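Local structure of gamma-glutamyl-gamma-aminobutyraldehyde dehydrogenase (Burkholderia cenocepacia, 4LIH) at residues A[98-112]-A[206-218]. The protein probably oxidises gamma-glutamyl-gamma-aminobutyraldehyde and related aldehydes to carboxylic acids with NAD(P)+, as a member of the aldehyde dehydrogenase family. Residues are numbered along the deposited sequence; the frame is centred on the assembly and turned at random.
Sequences WAALMREHLDELSLL and LTAIRVAQLAFEA
Trp98 lies with one ring face on Ala215, joining helix 88-104 to helix 206-218 of the aldehyde dehydrogenase fold. Helix 206-218 connects strands 195-199 and 225-227 in a right-handed beta-alpha-beta crossover of the kind that forms the Rossmann-type dinucleotide-binding domain, and the kinked pair 88-104 and 106-117 packs on it. Short-segment axes give 131° for 98-104 and 155° for 106-112, so the break at His105 swings the chain closer to antiparallel.

The tight part is knobs-into-holes. Trp98 fits among Val211, Leu214, Ala215 and Ala218; with CG anti to the backbone N (chi1 -178°), its indole reaches in between the helices. Ala215 CA stands 3.6 Å from the centroid of the five-membered ring, a CH-pi contact, while Met102 CE lies over the opposite face, toward its rim. Trp98 NE1 donates to Val211 O at 2.9 Å, and Ala215 N reaches that carbonyl from its other face, so one buried oxygen serves two donors. Phe186 stacks on the indole from helix 178-191. Leu214 and Leu109 are reciprocal knobs; Leu109 CD2 lies 3.5 Å from Arg210 CG.

The other flank is polar and nearer solvent: His105, Glu108 and Arg210 are partly exposed, Glu217 exposed. Arg210 grips Glu108 side-on in a salt bridge, although the guanidinium and carboxylate planes are far from parallel: Arg210 NH2 meets the syn lone pair of Glu108 OE1 at 3.2 Å, whereas NE approaches OE2 from above the carboxylate plane at 2.8 Å. Leu214 CD2 sits over the His105 ring, 4.0 Å from its centroid. At this edge a water bridges the helices, 2.7 Å from His105 NE2 and donating to Glu217 OE2 at 2.6 Å.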
ATOM      1  N   TRP A  98      -0.479  15.262  24.588  1.00 11.45           N
ATOM      2  CA  TRP A  98      -1.058  14.432  25.648  1.00 11.15           C
ATOM      3  C   TRP A  98      -0.057  13.373  26.080  1.00 11.05           C
ATOM      4  O   TRP A  98       0.204  13.187  27.278  1.00 11.08           O
ATOM      5  CB  TRP A  98      -2.344  13.799  25.132  1.00 10.92           C
ATOM      6  CG  TRP A  98      -3.105  12.964  26.081  1.00 10.85           C
ATOM      7  CD1 TRP A  98      -3.130  13.038  27.436  1.00 10.95           C
ATOM      8  CD2 TRP A  98      -4.056  11.978  25.707  1.00 10.78           C
ATOM      9  NE1 TRP A  98      -4.049  12.136  27.936  1.00 10.98           N
ATOM     10  CE2 TRP A  98      -4.589  11.437  26.885  1.00 10.79           C
ATOM     11  CE3 TRP A  98      -4.463  11.462  24.476  1.00 10.77           C
ATOM     12  CZ2 TRP A  98      -5.565  10.453  26.873  1.00 10.71           C
ATOM     13  CZ3 TRP A  98      -5.414  10.457  24.473  1.00 10.59           C
ATOM     14  CH2 TRP A  98      -5.965   9.985  25.659  1.00 10.57           C
ATOM     15  N   ALA A  99       0.565  12.739  25.094  1.00 10.80           N
ATOM     16  CA  ALA A  99       1.596  11.777  25.345  1.00 10.72           C
ATOM     17  C   ALA A  99       2.782  12.382  26.078  1.00 10.84           C
ATOM     18  O   ALA A  99       3.292  11.765  27.021  1.00 10.98           O
ATOM     19  CB  ALA A  99       2.075  11.167  24.042  1.00 10.66           C
ATOM     20  N   ALA A 100       3.220  13.551  25.643  1.00 10.83           N
ATOM     21  CA  ALA A 100       4.269  14.310  26.382  1.00 11.13           C
ATOM     22  C   ALA A 100       3.886  14.509  27.851  1.00 11.41           C
ATOM     23  O   ALA A 100       4.719  14.350  28.755  1.00 11.42           O
ATOM     24  CB  ALA A 100       4.538  15.647  25.726  1.00 11.25           C
ATOM     25  N   LEU A 101       2.628  14.881  28.085  1.00 11.52           N
ATOM     26  CA  LEU A 101       2.133  15.008  29.447  1.00 11.87           C
ATOM     27  C   LEU A 101       2.187  13.688  30.197  1.00 11.68           C
ATOM     28  O   LEU A 101       2.628  13.648  31.357  1.00 11.78           O
ATOM     29  CB  LEU A 101       0.730  15.601  29.496  1.00 12.00           C
ATOM     30  CG  LEU A 101       0.644  17.109  29.214  1.00 12.40           C
ATOM     31  CD1 LEU A 101      -0.789  17.488  28.932  1.00 12.40           C
ATOM     32  CD2 LEU A 101       1.166  17.946  30.363  1.00 12.69           C
ATOM     33  N   MET A 102       1.766  12.598  29.563  1.00 11.71           N
ATOM     34  CA  MET A 102       1.857  11.305  30.227  1.00 11.63           C
ATOM     35  C   MET A 102       3.301  11.076  30.668  1.00 11.96           C
ATOM     36  O   MET A 102       3.547  10.629  31.788  1.00 12.12           O
ATOM     37  CB  MET A 102       1.443  10.153  29.332  1.00 11.52           C
ATOM     38  CG  MET A 102      -0.010  10.157  28.941  1.00 11.57           C
ATOM     39  SD  MET A 102      -0.399   8.673  27.951  1.00 11.44           S
ATOM     40  CE  MET A 102      -1.910   9.288  27.293  1.00 11.53           C
ATOM     41  N   ARG A 103       4.235  11.387  29.788  1.00 11.94           N
ATOM     42  CA  ARG A 103       5.623  11.196  30.076  1.00 12.33           C
ATOM     43  C   ARG A 103       6.112  12.121  31.216  1.00 13.07           C
ATOM     44  O   ARG A 103       6.887  11.696  32.078  1.00 12.76           O
ATOM     45  CB  ARG A 103       6.459  11.381  28.799  1.00 12.21           C
ATOM     46  CG  ARG A 103       6.242  10.261  27.812  1.00 11.86           C
ATOM     47  CD  ARG A 103       7.169  10.377  26.605  1.00 11.92           C
ATOM     48  NE  ARG A 103       6.866   9.365  25.587  1.00 11.70           N
ATOM     49  CZ  ARG A 103       7.298   8.098  25.601  1.00 11.86           C
ATOM     50  NH1 ARG A 103       8.081   7.616  26.585  1.00 12.08           N
ATOM     51  NH2 ARG A 103       6.944   7.287  24.618  1.00 11.69           N
ATOM     52  N   GLU A 104       5.651  13.362  31.223  1.00 14.45           N
ATOM     53  CA  GLU A 104       5.981  14.306  32.284  1.00 15.74           C
ATOM     54  C   GLU A 104       5.455  13.810  33.648  1.00 15.17           C
ATOM     55  O   GLU A 104       6.072  14.017  34.690  1.00 15.39           O
ATOM     56  CB  GLU A 104       5.363  15.671  32.005  1.00 17.97           C
ATOM     57  CG  GLU A 104       6.053  16.487  30.931  1.00 20.58           C
ATOM     58  CD  GLU A 104       5.324  17.790  30.714  1.00 22.67           C
ATOM     59  OE1 GLU A 104       4.925  18.381  31.723  1.00 25.26           O
ATOM     60  OE2 GLU A 104       5.135  18.196  29.547  1.00 26.61           O
ATOM     61  N   HIS A 105       4.299  13.171  33.627  1.00 14.33           N
ATOM     62  CA  HIS A 105       3.696  12.607  34.828  1.00 14.24           C
ATOM     63  C   HIS A 105       3.974  11.105  34.965  1.00 13.30           C
ATOM     64  O   HIS A 105       3.237  10.387  35.639  1.00 13.02           O
ATOM     65  CB  HIS A 105       2.197  12.876  34.807  1.00 14.93           C
ATOM     66  CG  HIS A 105       1.852  14.330  34.912  1.00 16.20           C
ATOM     67  ND1 HIS A 105       1.580  14.935  36.124  1.00 17.34           N
ATOM     68  CD2 HIS A 105       1.751  15.304  33.977  1.00 16.58           C
ATOM     69  CE1 HIS A 105       1.313  16.215  35.928  1.00 17.58           C
ATOM     70  NE2 HIS A 105       1.406  16.465  34.634  1.00 17.66           N
ATOM     71  N   LEU A 106       5.052  10.633  34.358  1.00 12.61           N
ATOM     72  CA  LEU A 106       5.306   9.196  34.359  1.00 12.04           C
ATOM     73  C   LEU A 106       5.381   8.586  35.767  1.00 11.94           C
ATOM     74  O   LEU A 106       4.855   7.493  35.969  1.00 11.52           O
ATOM     75  CB  LEU A 106       6.554   8.824  33.561  1.00 11.79           C
ATOM     76  CG  LEU A 106       6.848   7.313  33.600  1.00 11.80           C
ATOM     77  CD1 LEU A 106       7.212   6.763  32.236  1.00 11.73           C
ATOM     78  CD2 LEU A 106       7.934   7.002  34.598  1.00 12.04           C
ATOM     79  N   ASP A 107       6.075   9.243  36.711  1.00 12.14           N
ATOM     80  CA  ASP A 107       6.206   8.685  38.079  1.00 12.41           C
ATOM     81  C   ASP A 107       4.835   8.527  38.762  1.00 12.16           C
ATOM     82  O   ASP A 107       4.548   7.469  39.305  1.00 11.63           O
ATOM     83  CB  ASP A 107       7.120   9.528  38.987  1.00 13.14           C
ATOM     84  CG  ASP A 107       8.575   9.450  38.588  1.00 13.59           C
ATOM     85  OD1 ASP A 107       8.966   8.646  37.743  1.00 14.09           O
ATOM     86  OD2 ASP A 107       9.364  10.219  39.144  1.00 15.17           O
ATOM     87  N   GLU A 108       4.011   9.566  38.703  1.00 12.07           N
ATOM     88  CA  GLU A 108       2.650   9.531  39.252  1.00 12.36           C
ATOM     89  C   GLU A 108       1.802   8.417  38.617  1.00 11.88           C
ATOM     90  O   GLU A 108       1.133   7.650  39.321  1.00 11.75           O
ATOM     91  CB  GLU A 108       1.939  10.866  39.061  1.00 12.74           C
ATOM     92  CG  GLU A 108       0.584  10.944  39.721  1.00 13.15           C
ATOM     93  CD  GLU A 108      -0.235  12.128  39.284  1.00 13.71           C
ATOM     94  OE1 GLU A 108       0.233  12.925  38.436  1.00 14.57           O
ATOM     95  OE2 GLU A 108      -1.356  12.264  39.793  1.00 13.97           O
ATOM     96  N   LEU A 109       1.875   8.309  37.297  1.00 11.69           N
ATOM     97  CA  LEU A 109       1.039   7.347  36.580  1.00 11.21           C
ATOM     98  C   LEU A 109       1.525   5.925  36.874  1.00 11.00           C
ATOM     99  O   LEU A 109       0.741   5.003  37.042  1.00 10.82           O
ATOM    100  CB  LEU A 109       1.064   7.633  35.079  1.00 11.11           C
ATOM    101  CG  LEU A 109       0.302   8.856  34.615  1.00 11.21           C
ATOM    102  CD1 LEU A 109       0.599   9.138  33.149  1.00 11.15           C
ATOM    103  CD2 LEU A 109      -1.190   8.667  34.850  1.00 11.26           C
ATOM    104  N   SER A 110       2.830   5.750  36.859  1.00 10.85           N
ATOM    105  CA  SER A 110       3.419   4.469  37.215  1.00 10.64           C
ATOM    106  C   SER A 110       3.022   4.054  38.644  1.00 10.60           C
ATOM    107  O   SER A 110       2.644   2.893  38.875  1.00 10.30           O
ATOM    108  CB  SER A 110       4.917   4.532  37.059  1.00 10.70           C
ATOM    109  OG  SER A 110       5.286   4.787  35.725  1.00 10.66           O
ATOM    110  N   LEU A 111       3.080   4.993  39.587  1.00 10.65           N
ATOM    111  CA  LEU A 111       2.743   4.676  40.995  1.00 10.70           C
ATOM    112  C   LEU A 111       1.250   4.370  41.170  1.00 10.47           C
ATOM    113  O   LEU A 111       0.882   3.454  41.887  1.00 10.54           O
ATOM    114  CB  LEU A 111       3.244   5.785  41.937  1.00 11.07           C
ATOM    115  CG  LEU A 111       2.863   5.658  43.438  1.00 11.34           C
ATOM    116  CD1 LEU A 111       3.548   4.461  44.100  1.00 11.50           C
ATOM    117  CD2 LEU A 111       3.233   6.947  44.149  1.00 11.61           C
ATOM    118  N   LEU A 112       0.379   5.122  40.500  1.00 10.23           N
ATOM    119  CA  LEU A 112      -1.042   4.825  40.499  1.00 10.08           C
ATOM    120  C   LEU A 112      -1.326   3.412  39.995  1.00  9.83           C
ATOM    121  O   LEU A 112      -2.099   2.696  40.634  1.00  9.90           O
ATOM    122  CB  LEU A 112      -1.816   5.824  39.637  1.00 10.08           C
ATOM    123  CG  LEU A 112      -1.927   7.219  40.177  1.00 10.30           C
ATOM    124  CD1 LEU A 112      -2.441   8.134  39.078  1.00 10.31           C
ATOM    125  CD2 LEU A 112      -2.897   7.221  41.365  1.00 10.40           C
ATOM    126  N   LEU A 206      -7.830   3.908  38.236  1.00  9.89           N
ATOM    127  CA  LEU A 206      -7.121   5.180  38.534  1.00 10.01           C
ATOM    128  C   LEU A 206      -6.354   5.856  37.370  1.00  9.80           C
ATOM    129  O   LEU A 206      -6.475   7.091  37.179  1.00  9.86           O
ATOM    130  CB  LEU A 206      -6.190   5.042  39.763  1.00 10.06           C
ATOM    131  CG  LEU A 206      -6.879   4.576  41.081  1.00 10.14           C
ATOM    132  CD1 LEU A 206      -5.903   4.521  42.240  1.00 10.22           C
ATOM    133  CD2 LEU A 206      -8.036   5.496  41.391  1.00 10.16           C
ATOM    134  N   THR A 207      -5.549   5.102  36.637  1.00  9.71           N
ATOM    135  CA  THR A 207      -4.774   5.710  35.541  1.00  9.64           C
ATOM    136  C   THR A 207      -5.684   6.210  34.423  1.00  9.63           C
ATOM    137  O   THR A 207      -5.381   7.218  33.802  1.00  9.78           O
ATOM    138  CB  THR A 207      -3.616   4.823  35.003  1.00  9.61           C
ATOM    139  OG1 THR A 207      -4.085   3.523  34.586  1.00  9.55           O
ATOM    140  CG2 THR A 207      -2.548   4.683  36.048  1.00  9.71           C
ATOM    141  N   ALA A 208      -6.794   5.511  34.173  1.00  9.47           N
ATOM    142  CA  ALA A 208      -7.768   5.941  33.186  1.00  9.49           C
ATOM    143  C   ALA A 208      -8.257   7.338  33.527  1.00  9.74           C
ATOM    144  O   ALA A 208      -8.260   8.249  32.688  1.00  9.69           O
ATOM    145  CB  ALA A 208      -8.958   4.988  33.168  1.00  9.41           C
ATOM    146  N   ILE A 209      -8.727   7.454  34.772  1.00 10.07           N
ATOM    147  CA  ILE A 209      -9.189   8.715  35.321  1.00 10.29           C
ATOM    148  C   ILE A 209      -8.109   9.771  35.177  1.00 10.59           C
ATOM    149  O   ILE A 209      -8.373  10.858  34.668  1.00 10.62           O
ATOM    150  CB  ILE A 209      -9.624   8.566  36.806  1.00 10.37           C
ATOM    151  CG1 ILE A 209     -10.873   7.689  36.919  1.00 10.36           C
ATOM    152  CG2 ILE A 209      -9.881   9.944  37.407  1.00 10.54           C
ATOM    153  CD1 ILE A 209     -11.387   7.413  38.313  1.00 10.47           C
ATOM    154  N   ARG A 210      -6.899   9.469  35.619  1.00 10.85           N
ATOM    155  CA  ARG A 210      -5.812  10.439  35.570  1.00 11.42           C
ATOM    156  C   ARG A 210      -5.531  10.947  34.153  1.00 11.14           C
ATOM    157  O   ARG A 210      -5.421  12.167  33.952  1.00 11.21           O
ATOM    158  CB  ARG A 210      -4.524   9.882  36.213  1.00 11.85           C
ATOM    159  CG  ARG A 210      -3.407  10.902  36.422  1.00 12.67           C
ATOM    160  CD  ARG A 210      -3.909  12.049  37.301  1.00 13.45           C
ATOM    161  NE  ARG A 210      -2.878  13.086  37.531  1.00 14.73           N
ATOM    162  CZ  ARG A 210      -2.854  14.324  37.026  1.00 15.56           C
ATOM    163  NH1 ARG A 210      -3.826  14.815  36.274  1.00 16.40           N
ATOM    164  NH2 ARG A 210      -1.832  15.110  37.307  1.00 16.32           N
ATOM    165  N   VAL A 211      -5.445  10.048  33.169  1.00 10.95           N
ATOM    166  CA  VAL A 211      -5.073  10.445  31.790  1.00 10.81           C
ATOM    167  C   VAL A 211      -6.176  11.257  31.109  1.00 10.80           C
ATOM    168  O   VAL A 211      -5.920  12.014  30.149  1.00 10.62           O
ATOM    169  CB  VAL A 211      -4.627   9.273  30.874  1.00 10.80           C
ATOM    170  CG1 VAL A 211      -3.403   8.564  31.441  1.00 10.84           C
ATOM    171  CG2 VAL A 211      -5.740   8.280  30.586  1.00 10.73           C
ATOM    172  N   ALA A 212      -7.393  11.111  31.631  1.00 10.62           N
ATOM    173  CA  ALA A 212      -8.542  11.892  31.162  1.00 10.73           C
ATOM    174  C   ALA A 212      -8.327  13.369  31.443  1.00 10.92           C
ATOM    175  O   ALA A 212      -8.590  14.200  30.590  1.00 10.77           O
ATOM    176  CB  ALA A 212      -9.820  11.429  31.846  1.00 10.60           C
ATOM    177  N   GLN A 213      -7.849  13.650  32.659  0.50 11.21           N
ATOM    178  CA  GLN A 213      -7.529  14.994  33.098  0.50 11.52           C
ATOM    179  C   GLN A 213      -6.435  15.577  32.209  0.50 11.64           C
ATOM    180  O   GLN A 213      -6.553  16.693  31.706  0.50 11.54           O
ATOM    181  CB  GLN A 213      -7.086  14.975  34.569  0.50 11.70           C
ATOM    182  CG  GLN A 213      -8.181  14.540  35.541  0.50 11.75           C
ATOM    183  CD  GLN A 213      -7.756  14.607  37.005  0.50 11.87           C
ATOM    184  OE1 GLN A 213      -6.837  13.909  37.433  0.50 11.66           O
ATOM    185  NE2 GLN A 213      -8.466  15.419  37.789  0.50 12.10           N
ATOM    186  N   LEU A 214      -5.393  14.780  31.987  1.00 11.68           N
ATOM    187  CA  LEU A 214      -4.273  15.172  31.122  1.00 11.73           C
ATOM    188  C   LEU A 214      -4.725  15.374  29.685  1.00 11.79           C
ATOM    189  O   LEU A 214      -4.270  16.282  29.034  1.00 11.67           O
ATOM    190  CB  LEU A 214      -3.141  14.164  31.196  1.00 11.67           C
ATOM    191  CG  LEU A 214      -2.535  13.975  32.582  1.00 11.78           C
ATOM    192  CD1 LEU A 214      -1.520  12.853  32.472  1.00 11.73           C
ATOM    193  CD2 LEU A 214      -1.922  15.262  33.181  1.00 12.15           C
ATOM    194  N   ALA A 215      -5.691  14.588  29.231  1.00 11.90           N
ATOM    195  CA  ALA A 215      -6.219  14.729  27.869  1.00 12.14           C
ATOM    196  C   ALA A 215      -6.835  16.108  27.652  1.00 12.94           C
ATOM    197  O   ALA A 215      -6.548  16.783  26.660  1.00 13.29           O
ATOM    198  CB  ALA A 215      -7.259  13.643  27.588  1.00 11.75           C
ATOM    199  N   PHE A 216      -7.690  16.509  28.571  1.00 13.60           N
ATOM    200  CA  PHE A 216      -8.302  17.823  28.524  1.00 14.82           C
ATOM    201  C   PHE A 216      -7.243  18.934  28.651  1.00 14.88           C
ATOM    202  O   PHE A 216      -7.304  19.924  27.934  1.00 14.85           O
ATOM    203  CB  PHE A 216      -9.382  17.966  29.617  1.00 15.34           C
ATOM    204  CG  PHE A 216     -10.172  19.255  29.522  1.00 16.10           C
ATOM    205  CD1 PHE A 216     -11.089  19.451  28.490  1.00 16.82           C
ATOM    206  CD2 PHE A 216      -9.990  20.274  30.439  1.00 16.83           C
ATOM    207  CE1 PHE A 216     -11.831  20.631  28.384  1.00 16.70           C
ATOM    208  CE2 PHE A 216     -10.704  21.482  30.313  1.00 17.14           C
ATOM    209  CZ  PHE A 216     -11.620  21.647  29.283  1.00 17.27           C
ATOM    210  N   GLU A 217      -6.270  18.747  29.532  1.00 15.33           N
ATOM    211  CA  GLU A 217      -5.155  19.688  29.671  1.00 15.99           C
ATOM    212  C   GLU A 217      -4.388  19.876  28.336  1.00 15.64           C
ATOM    213  O   GLU A 217      -3.914  20.962  28.020  1.00 15.20           O
ATOM    214  CB  GLU A 217      -4.191  19.176  30.747  1.00 16.60           C
ATOM    215  CG  GLU A 217      -3.114  20.173  31.120  1.00 17.83           C
ATOM    216  CD  GLU A 217      -2.147  19.633  32.155  1.00 18.10           C
ATOM    217  OE1 GLU A 217      -2.554  18.795  32.952  1.00 18.29           O
ATOM    218  OE2 GLU A 217      -1.000  20.118  32.221  1.00 19.58           O
ATOM    219  N   ALA A 218      -4.278  18.803  27.563  1.00 14.83           N
ATOM    220  CA  ALA A 218      -3.531  18.829  26.303  1.00 14.39           C
ATOM    221  C   ALA A 218      -4.300  19.443  25.151  1.00 14.16           C
ATOM    222  O   ALA A 218      -3.707  19.678  24.083  1.00 14.22           O
ATOM    223  CB  ALA A 218      -3.121  17.412  25.925  1.00 14.58           C
TER
HETATM  224  O   HOH W   1       0.498  18.850  33.882  1.00 25.72           O